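Local coordinates for putative arsenate reductase (Streptococcus mutans UA159, PDB 3FZ4), which probably reduces arsenate, being a member of the ArsC family with a thioredoxin-like fold and a redox-active centre, at residues 6-11 with 97-102; 21-26 with 113-118; 55-60 with 74-79. The protein carries 1 engineered substitution. All blocks are in the same frame, centred on the assembly; numbering follows the deposited sequence.

Interaction 1. Residues 6-11 with 97-102; sequences TFYEYP and RPLLVK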
loop_
_atom_site.group_PDB
_atom_site.type_symbol
_atom_site.label_atom_id
_atom_site.label_comp_id
_atom_site.label_asym_id
_atom_site.label_seq_id
_atom_site.Cartn_x
_atom_site.Cartn_y
_atom_site.Cartn_z
ATOM N N THR A 6 10.120 -2.927 3.149
ATOM C CA THR A 6 9.712 -2.941 1.742
ATOM C C THR A 6 8.858 -1.679 1.490
ATOM O O THR A 6 7.961 -1.366 2.290
ATOM C CB THR A 6 8.929 -4.211 1.402
ATOM O OG1 THR A 6 9.746 -5.327 1.778
ATOM C CG2 THR A 6 8.616 -4.274 -0.032
ATOM N N PHE A 7 9.203 -0.950 0.437
ATOM C CA PHE A 7 8.574 0.327 0.097
ATOM C C PHE A 7 7.916 0.178 -1.271
ATOM O O PHE A 7 8.611 0.013 -2.272
ATOM C CB PHE A 7 9.654 1.419 0.090
ATOM C CG PHE A 7 9.165 2.768 -0.330
ATOM C CD1 PHE A 7 8.247 3.485 0.462
ATOM C CD2 PHE A 7 9.637 3.330 -1.527
ATOM C CE1 PHE A 7 7.834 4.769 0.052
ATOM C CE2 PHE A 7 9.230 4.613 -1.928
ATOM C CZ PHE A 7 8.306 5.316 -1.162
ATOM N N TYR A 8 6.588 0.186 -1.293
ATOM C CA TYR A 8 5.856 0.068 -2.553
ATOM C C TYR A 8 5.536 1.451 -3.094
ATOM O O TYR A 8 4.975 2.292 -2.381
ATOM C CB TYR A 8 4.567 -0.700 -2.352
ATOM C CG TYR A 8 4.760 -2.166 -2.195
ATOM C CD1 TYR A 8 4.791 -2.971 -3.317
ATOM C CD2 TYR A 8 4.882 -2.761 -0.939
ATOM C CE1 TYR A 8 4.997 -4.336 -3.215
ATOM C CE2 TYR A 8 5.045 -4.155 -0.824
ATOM C CZ TYR A 8 5.110 -4.918 -1.984
ATOM O OH TYR A 8 5.297 -6.294 -1.907
ATOM N N GLU A 9 5.886 1.693 -4.352
ATOM C CA GLU A 9 5.821 3.040 -4.933
ATOM C C GLU A 9 5.446 2.940 -6.403
ATOM O O GLU A 9 5.288 1.854 -6.943
ATOM C CB GLU A 9 7.170 3.761 -4.773
ATOM C CG GLU A 9 8.326 3.014 -5.440
ATOM C CD GLU A 9 9.543 3.876 -5.632
ATOM O OE1 GLU A 9 9.395 5.103 -5.595
ATOM O OE2 GLU A 9 10.625 3.322 -5.806
ATOM N N TYR A 10 5.334 4.087 -7.053
ATOM C CA TYR A 10 5.019 4.177 -8.479
ATOM C C TYR A 10 5.667 5.464 -9.008
ATOM O O TYR A 10 5.740 6.430 -8.271
ATOM C CB TYR A 10 3.491 4.200 -8.613
ATOM C CG TYR A 10 3.018 4.128 -10.034
ATOM C CD1 TYR A 10 3.239 2.990 -10.821
ATOM C CD2 TYR A 10 2.313 5.191 -10.592
ATOM C CE1 TYR A 10 2.806 2.945 -12.175
ATOM C CE2 TYR A 10 1.854 5.143 -11.913
ATOM C CZ TYR A 10 2.105 4.025 -12.688
ATOM O OH TYR A 10 1.661 3.998 -13.995
ATOM N N PRO A 11 6.121 5.488 -10.285
ATOM C CA PRO A 11 6.811 6.709 -10.767
ATOM C C PRO A 11 5.958 7.966 -10.737
ATOM O O PRO A 11 6.476 9.030 -10.354
ATOM C CB PRO A 11 7.181 6.347 -12.217
ATOM C CG PRO A 11 7.374 4.848 -12.144
ATOM C CD PRO A 11 6.192 4.414 -11.301
ATOM N N ARG A 97 -1.005 4.014 -2.272
ATOM C CA ARG A 97 0.469 4.064 -2.295
ATOM C C ARG A 97 0.900 5.413 -1.723
ATOM O O ARG A 97 0.103 6.363 -1.739
ATOM C CB ARG A 97 1.029 3.878 -3.715
ATOM C CG ARG A 97 0.417 4.852 -4.698
ATOM C CD ARG A 97 1.039 4.732 -6.046
ATOM N NE ARG A 97 0.628 5.820 -6.921
ATOM C CZ ARG A 97 -0.281 5.710 -7.882
ATOM N NH1 ARG A 97 -0.546 6.771 -8.632
ATOM N NH2 ARG A 97 -0.884 4.552 -8.112
ATOM N N PRO A 98 2.107 5.507 -1.179
ATOM C CA PRO A 98 3.023 4.389 -0.934
ATOM C C PRO A 98 2.563 3.451 0.170
ATOM O O PRO A 98 1.649 3.772 0.949
ATOM C CB PRO A 98 4.314 5.080 -0.514
ATOM C CG PRO A 98 3.845 6.384 0.107
ATOM C CD PRO A 98 2.628 6.792 -0.687
ATOM N N LEU A 99 3.209 2.288 0.247
ATOM C CA LEU A 99 3.064 1.399 1.395
ATOM C C LEU A 99 4.441 1.142 1.953
ATOM O O LEU A 99 5.411 1.002 1.200
ATOM C CB LEU A 99 2.519 0.038 1.000
ATOM C CG LEU A 99 1.214 -0.008 0.239
ATOM C CD1 LEU A 99 0.947 -1.452 -0.222
ATOM C CD2 LEU A 99 0.063 0.511 1.099
ATOM N N LEU A 100 4.530 1.139 3.279
ATOM C CA LEU A 100 5.741 0.731 3.976
ATOM C C LEU A 100 5.440 -0.510 4.790
ATOM O O LEU A 100 4.465 -0.545 5.535
ATOM C CB LEU A 100 6.275 1.879 4.837
ATOM C CG LEU A 100 7.688 1.678 5.385
ATOM C CD1 LEU A 100 8.702 1.730 4.268
ATOM C CD2 LEU A 100 8.003 2.710 6.454
ATOM N N VAL A 101 6.252 -1.538 4.577
ATOM C CA VAL A 101 6.028 -2.882 5.099
ATOM C C VAL A 101 7.293 -3.299 5.820
ATOM O O VAL A 101 8.383 -3.089 5.314
ATOM C CB VAL A 101 5.677 -3.831 3.947
ATOM C CG1 VAL A 101 5.443 -5.260 4.441
ATOM C CG2 VAL A 101 4.458 -3.327 3.182
ATOM N N LYS A 102 7.145 -3.892 7.005
ATOM C CA LYS A 102 8.305 -4.344 7.784
ATOM C C LYS A 102 8.144 -5.821 8.064
ATOM O O LYS A 102 7.189 -6.235 8.714
ATOM C CB LYS A 102 8.468 -3.575 9.100
ATOM C CG LYS A 102 9.815 -3.825 9.790
ATOM C CD LYS A 102 9.999 -2.911 11.004
ATOM C CE LYS A 102 8.955 -3.219 12.099
ATOM N NZ LYS A 102 9.238 -2.538 13.406
#
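Four backbone hydrogen bonds join T6 and Y8 to V101 and L99. T6 N reaches V101 O at 2.8 Å and Y8 N reaches L99 O at 2.9 Å; V101 N and L99 N answer to T6 O and Y8 O, the last bond being longer at 3.2 Å. The strand axes run at 161°, so the pairing is antiparallel, with F7 and L100 forming the non-hydrogen-bonded pair between. On the sheet face of T6, Y8, L99 and V101, V101 CG2 meets the Y8 ring at its edge, 4.1 Å from CE2. The F7 ring occupies the other face: with CG anti to the backbone N (chi1 176°) it lies alongside P98, CE1 being 3.6 Å from P98 CB. Beyond the strands, Y10 CD2 sits over the centre of one face of the R97 guanidinium, 3.8 Å from R97 CZ, while Y10 OH is hydrogen-bonded to K36. Outward again, strand 30-34 and strand 105-109 flank the pair, and P98 touches T15 and R97 touches C13. The cis peptide bond before P98, leading into a central strand beside the C13–C16 disulfide, matches the cis-proline hallmark of the thioredoxin fold.

Interaction 2. Residues 21-26 with 113-118; sequences AELDDL and TAYEDL. With NA (sodium ion), chain B.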
loop_
_atom_site.group_PDB
_atom_site.type_symbol
_atom_site.label_atom_id
_atom_site.label_comp_id
_atom_site.label_asym_id
_atom_site.label_seq_id
_atom_site.Cartn_x
_atom_site.Cartn_y
_atom_site.Cartn_z
ATOM N N ALA A 21 12.312 10.117 -0.400
ATOM C CA ALA A 21 13.328 11.088 0.004
ATOM C C ALA A 21 13.563 10.997 1.509
ATOM O O ALA A 21 14.700 11.146 1.962
ATOM C CB ALA A 21 12.958 12.525 -0.411
ATOM N N GLU A 22 12.488 10.843 2.313
ATOM C CA GLU A 22 12.686 10.714 3.755
ATOM C C GLU A 22 13.440 9.437 4.114
ATOM O O GLU A 22 14.347 9.478 4.967
ATOM C CB GLU A 22 11.366 10.793 4.504
ATOM C CG GLU A 22 11.609 10.857 5.993
ATOM C CD GLU A 22 10.374 10.680 6.849
ATOM O OE1 GLU A 22 9.296 10.380 6.297
ATOM O OE2 GLU A 22 10.540 10.792 8.094
ATOM N N LEU A 23 13.082 8.311 3.488
ATOM C CA LEU A 23 13.850 7.076 3.736
ATOM C C LEU A 23 15.330 7.270 3.442
ATOM O O LEU A 23 16.181 6.799 4.193
ATOM C CB LEU A 23 13.304 5.931 2.914
ATOM C CG LEU A 23 11.934 5.420 3.303
ATOM C CD1 LEU A 23 11.392 4.430 2.260
ATOM C CD2 LEU A 23 11.963 4.817 4.690
ATOM N N ASP A 24 15.622 7.972 2.345
ATOM C CA ASP A 24 17.030 8.223 2.000
ATOM C C ASP A 24 17.710 9.122 3.049
ATOM O O ASP A 24 18.842 8.873 3.445
ATOM C CB ASP A 24 17.131 8.808 0.606
ATOM C CG ASP A 24 16.706 7.817 -0.477
ATOM O OD1 ASP A 24 16.784 6.576 -0.251
ATOM O OD2 ASP A 24 16.339 8.260 -1.596
ATOM N N ASP A 25 17.002 10.163 3.510
ATOM C CA ASP A 25 17.552 11.080 4.506
ATOM C C ASP A 25 17.816 10.349 5.829
ATOM O O ASP A 25 18.805 10.627 6.519
ATOM C CB ASP A 25 16.585 12.257 4.687
ATOM C CG ASP A 25 17.137 13.336 5.553
ATOM O OD1 ASP A 25 18.293 13.700 5.334
ATOM O OD2 ASP A 25 16.399 13.821 6.441
ATOM N N LEU A 26 16.955 9.391 6.176
ATOM C CA LEU A 26 17.092 8.628 7.404
ATOM C C LEU A 26 18.170 7.559 7.272
ATOM O O LEU A 26 18.634 7.046 8.270
ATOM C CB LEU A 26 15.754 7.955 7.772
ATOM C CG LEU A 26 14.634 8.879 8.270
ATOM C CD1 LEU A 26 13.255 8.266 8.054
ATOM C CD2 LEU A 26 14.862 9.182 9.751
ATOM N N THR A 113 1.896 11.253 7.565
ATOM C CA THR A 113 2.782 11.548 8.683
ATOM C C THR A 113 4.178 11.061 8.290
ATOM O O THR A 113 4.319 10.129 7.501
ATOM C CB THR A 113 2.337 10.848 9.991
ATOM O OG1 THR A 113 2.194 9.452 9.723
ATOM C CG2 THR A 113 1.003 11.395 10.488
ATOM N N ALA A 114 5.212 11.672 8.848
ATOM C CA ALA A 114 6.617 11.327 8.533
ATOM C C ALA A 114 6.957 9.920 9.024
ATOM O O ALA A 114 6.556 9.517 10.128
ATOM C CB ALA A 114 7.522 12.341 9.207
ATOM N N TYR A 115 7.736 9.184 8.229
ATOM C CA TYR A 115 8.148 7.844 8.609
ATOM C C TYR A 115 8.976 7.840 9.890
ATOM O O TYR A 115 8.990 6.841 10.618
ATOM C CB TYR A 115 8.962 7.211 7.489
ATOM C CG TYR A 115 8.176 6.746 6.291
ATOM C CD1 TYR A 115 6.812 6.418 6.382
ATOM C CD2 TYR A 115 8.823 6.603 5.068
ATOM C CE1 TYR A 115 6.133 5.948 5.275
ATOM C CE2 TYR A 115 8.153 6.079 3.987
ATOM C CZ TYR A 115 6.813 5.757 4.090
ATOM O OH TYR A 115 6.194 5.249 2.970
ATOM N N GLU A 116 9.715 8.903 10.140
ATOM C CA GLU A 116 10.578 8.897 11.308
ATOM C C GLU A 116 9.802 8.643 12.591
ATOM O O GLU A 116 10.366 8.030 13.522
ATOM C CB GLU A 116 11.347 10.220 11.421
ATOM C CG GLU A 116 12.371 10.195 12.541
ATOM C CD GLU A 116 13.284 11.402 12.603
ATOM O OE1 GLU A 116 13.370 12.158 11.607
ATOM O OE2 GLU A 116 13.884 11.571 13.691
ATOM N N ASP A 117 8.537 9.085 12.607
ATOM C CA ASP A 117 7.625 8.882 13.760
ATOM C C ASP A 117 7.466 7.379 14.103
ATOM O O ASP A 117 7.199 7.040 15.264
ATOM C CB ASP A 117 6.227 9.502 13.543
ATOM C CG ASP A 117 6.238 11.021 13.290
ATOM O OD1 ASP A 117 7.280 11.698 13.383
ATOM O OD2 ASP A 117 5.135 11.531 12.973
ATOM N N LEU A 118 7.656 6.479 13.135
ATOM C CA LEU A 118 7.510 5.032 13.379
ATOM C C LEU A 118 8.557 4.504 14.364
ATOM O O LEU A 118 8.329 3.513 15.067
ATOM C CB LEU A 118 7.588 4.276 12.062
ATOM C CG LEU A 118 6.436 4.582 11.094
ATOM C CD1 LEU A 118 6.827 4.085 9.736
ATOM C CD2 LEU A 118 5.077 4.023 11.507
HETATM NA NA NA B . 3.660 4.478 3.450
#
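E22, on helix 14-26, which begins within the CxxC motif of this thioredoxin-like fold, grips two successive backbone N-H groups, those of Y115 and E116, where the chain turns into the 3-10 segment 115-118. Its side chain is fully extended, with CG anti to the backbone N (chi1 -172°), and this carries the carboxylate across from helix 14-26. Each oxygen takes one of these two N-H groups. Y115 N lies 2.8 Å from E22 OE1, on the syn side and 19° out of the carboxylate plane; E116 N lies 2.9 Å from E22 OE2 but comes from above that plane, 37° out of it. Y115 N is also near OE2, yet the angle there is too poor for a bond, so the two donors remain matched to separate oxygens. OE1 has a second partner in Y111 OH, which gives the carboxylate three hydrogen bonds. These would be expected to stabilise its negative charge, although E116 OE1, 4.7 Å from E22 OE2, is a nearby like charge. The 3-10 turns themselves are closed by D117 N bonding to A114 O and L118 N to Y115 O. Apolar contacts flank the polar clasp. L23 packs obliquely on the Y115 ring, its CD2 3.6 Å from CD2 of Y115, and L26, modelled in two conformers, lies against the E116 side chain in one of them. The Y111 ring meets that of Y115 in a T-shaped stack. At the far end of Y115 the hydroxyl joins the backbone carbonyls of Q108 and G110 in binding a sodium ion; the metal lies in the plane of the ring, at its edge, 2.7 Å from Y115 OH.

Interaction 3. Residues 55-60 with 74-79; sequences ELKKFF and DKLHQL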
loop_
_atom_site.group_PDB
_atom_site.type_symbol
_atom_site.label_atom_id
_atom_site.label_comp_id
_atom_site.label_asym_id
_atom_site.label_seq_id
_atom_site.Cartn_x
_atom_site.Cartn_y
_atom_site.Cartn_z
ATOM N N GLU A 55 -9.351 -0.012 8.396
ATOM C CA GLU A 55 -10.563 -0.236 7.607
ATOM C C GLU A 55 -10.212 -0.524 6.138
ATOM O O GLU A 55 -9.204 -0.025 5.604
ATOM C CB GLU A 55 -11.537 0.946 7.729
ATOM C CG GLU A 55 -11.256 2.163 6.851
ATOM C CD GLU A 55 -12.251 3.318 7.077
ATOM O OE1 GLU A 55 -13.084 3.605 6.185
ATOM O OE2 GLU A 55 -12.210 3.940 8.158
ATOM N N LEU A 56 -11.044 -1.318 5.483
ATOM C CA LEU A 56 -10.795 -1.788 4.133
ATOM C C LEU A 56 -10.498 -0.671 3.151
ATOM O O LEU A 56 -9.583 -0.776 2.336
ATOM C CB LEU A 56 -11.988 -2.628 3.635
ATOM C CG LEU A 56 -11.898 -3.200 2.221
ATOM C CD1 LEU A 56 -10.669 -4.106 2.104
ATOM C CD2 LEU A 56 -13.174 -3.994 1.881
ATOM N N LYS A 57 -11.253 0.420 3.225
ATOM C CA LYS A 57 -11.108 1.474 2.251
ATOM C C LYS A 57 -9.721 2.137 2.303
ATOM O O LYS A 57 -9.250 2.686 1.310
ATOM C CB LYS A 57 -12.214 2.490 2.488
ATOM C CG LYS A 57 -12.324 3.480 1.397
ATOM C CD LYS A 57 -13.264 4.603 1.791
ATOM C CE LYS A 57 -13.548 5.481 0.608
ATOM N NZ LYS A 57 -14.136 6.781 1.023
ATOM N N LYS A 58 -9.061 2.053 3.465
ATOM C CA LYS A 58 -7.735 2.636 3.621
ATOM C C LYS A 58 -6.680 1.985 2.716
ATOM O O LYS A 58 -5.625 2.564 2.465
ATOM C CB LYS A 58 -7.268 2.602 5.071
ATOM C CG LYS A 58 -7.989 3.626 5.915
ATOM C CD LYS A 58 -7.613 3.551 7.383
ATOM C CE LYS A 58 -7.940 4.870 8.103
ATOM N NZ LYS A 58 -9.066 5.648 7.467
ATOM N N PHE A 59 -6.956 0.769 2.248
ATOM C CA PHE A 59 -6.047 0.088 1.357
ATOM C C PHE A 59 -6.236 0.396 -0.112
ATOM O O PHE A 59 -5.432 -0.052 -0.929
ATOM C CB PHE A 59 -6.171 -1.426 1.565
ATOM C CG PHE A 59 -5.614 -1.886 2.897
ATOM C CD1 PHE A 59 -4.287 -2.311 3.003
ATOM C CD2 PHE A 59 -6.432 -1.883 4.040
ATOM C CE1 PHE A 59 -3.777 -2.710 4.221
ATOM C CE2 PHE A 59 -5.923 -2.294 5.258
ATOM C CZ PHE A 59 -4.609 -2.708 5.348
ATOM N N PHE A 60 -7.293 1.121 -0.461
ATOM C CA PHE A 60 -7.581 1.410 -1.845
ATOM C C PHE A 60 -7.169 2.793 -2.283
ATOM O O PHE A 60 -7.239 3.778 -1.519
ATOM C CB PHE A 60 -9.079 1.277 -2.119
ATOM C CG PHE A 60 -9.540 -0.156 -2.200
ATOM C CD1 PHE A 60 -9.790 -0.890 -1.025
ATOM C CD2 PHE A 60 -9.694 -0.775 -3.442
ATOM C CE1 PHE A 60 -10.192 -2.237 -1.100
ATOM C CE2 PHE A 60 -10.093 -2.114 -3.527
ATOM C CZ PHE A 60 -10.355 -2.835 -2.356
ATOM N N ASP A 74 -19.513 2.018 -4.517
ATOM C CA ASP A 74 -20.786 1.303 -4.296
ATOM C C ASP A 74 -20.583 -0.121 -3.819
ATOM O O ASP A 74 -21.464 -0.694 -3.182
ATOM C CB ASP A 74 -21.598 1.186 -5.598
ATOM C CG ASP A 74 -21.989 2.539 -6.202
ATOM O OD1 ASP A 74 -22.380 2.537 -7.392
ATOM O OD2 ASP A 74 -21.900 3.589 -5.528
ATOM N N LYS A 75 -19.432 -0.693 -4.164
ATOM C CA LYS A 75 -19.251 -2.132 -4.100
ATOM C C LYS A 75 -18.458 -2.563 -2.888
ATOM O O LYS A 75 -18.560 -3.720 -2.458
ATOM C CB LYS A 75 -18.560 -2.657 -5.371
ATOM C CG LYS A 75 -19.443 -2.653 -6.610
ATOM C CD LYS A 75 -18.605 -2.745 -7.862
ATOM C CE LYS A 75 -19.464 -2.926 -9.111
ATOM N NZ LYS A 75 -20.024 -1.636 -9.594
ATOM N N LEU A 76 -17.651 -1.652 -2.334
ATOM C CA LEU A 76 -16.680 -1.973 -1.285
ATOM C C LEU A 76 -17.318 -2.600 -0.054
ATOM O O LEU A 76 -16.824 -3.605 0.448
ATOM C CB LEU A 76 -15.899 -0.723 -0.880
ATOM C CG LEU A 76 -14.393 -0.831 -0.702
ATOM C CD1 LEU A 76 -13.732 -1.408 -1.942
ATOM C CD2 LEU A 76 -13.860 0.546 -0.402
ATOM N N HIS A 77 -18.449 -2.056 0.397
ATOM C CA HIS A 77 -19.115 -2.600 1.582
ATOM C C HIS A 77 -19.639 -4.035 1.367
ATOM O O HIS A 77 -19.954 -4.715 2.327
ATOM C CB HIS A 77 -20.242 -1.677 2.071
ATOM C CG HIS A 77 -21.518 -1.813 1.301
ATOM N ND1 HIS A 77 -21.707 -1.224 0.071
ATOM C CD2 HIS A 77 -22.665 -2.478 1.580
ATOM C CE1 HIS A 77 -22.917 -1.515 -0.377
ATOM N NE2 HIS A 77 -23.520 -2.272 0.522
ATOM N N GLN A 78 -19.707 -4.488 0.118
ATOM C CA GLN A 78 -20.178 -5.838 -0.163
ATOM C C GLN A 78 -19.061 -6.870 -0.235
ATOM O O GLN A 78 -19.340 -8.062 -0.227
ATOM C CB GLN A 78 -21.022 -5.863 -1.443
ATOM C CG GLN A 78 -22.214 -4.901 -1.382
ATOM C CD GLN A 78 -22.953 -4.814 -2.691
ATOM O OE1 GLN A 78 -22.484 -4.185 -3.652
ATOM N NE2 GLN A 78 -24.121 -5.452 -2.745
ATOM N N LEU A 79 -17.807 -6.422 -0.299
ATOM C CA LEU A 79 -16.695 -7.336 -0.564
ATOM C C LEU A 79 -16.297 -8.063 0.686
ATOM O O LEU A 79 -16.148 -7.446 1.715
ATOM C CB LEU A 79 -15.459 -6.577 -1.058
ATOM C CG LEU A 79 -15.504 -5.816 -2.373
ATOM C CD1 LEU A 79 -14.220 -4.999 -2.520
ATOM C CD2 LEU A 79 -15.693 -6.730 -3.551
#
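F60 holds CG anti to its carbonyl carbon (chi1 -76°), while L76 has a chi1 of -136°, well away from a staggered value; together these torsions lay L76 CD1 over one face of the F60 ring. The result is a CH-pi contact: CD1 stands 3.8 Å from the ring centroid and 17° off the ring normal, displaced toward the rim, with F60 CZ as near as 3.7 Å. The two side chains slide past each other in opposite directions. The other branch of L76 turns to K57, where CD2 is 3.8 Å from K57 CG and meets that chain at about a right angle; the lysine's extended remainder leads away. This lies in the helical portion inserted between strand 30-34 and strand 99-102 of the thioredoxin-like ArsC fold, joining the 3-10 turn after helix 42-51 to residues 76-79, next to helix 72-75. L56 comes to the backbone as well as the side chain of L76, its CD2 3.9 Å from L76 O and 4.3 Å from L76 CG. L79 CD1 approaches the F60 ring obliquely, at 4.4 Å from CZ. Around them, Y67 of helix 65-69 touches K57, F60 and L76, and helix 81-90 presents L81 and A84 to L56, and L88 to F60.

How the interactions relate
From the N terminus, residues 6-11 come first and residues 21-26 follow on the next helix; neither finds its partner until the chain has passed through the helical region. Within that region interaction 3 closes a short loop of 13 residues, nested inside the loops of both other contacts. Residues 97-102 then return to close interaction 1 across 85 residues, and residues 113-118 close interaction 2 across 86, so these two loops cross. They also touch: F7 CE1 lies 3.4 Å from Y115 OH, and F7 CD1 3.7 Å from L23 CD1. Sheet, first helix and C-terminal turn thus form one packed unit, whereas interaction 3, its centre about 20 Å from that of interaction 1, ties together the helical part.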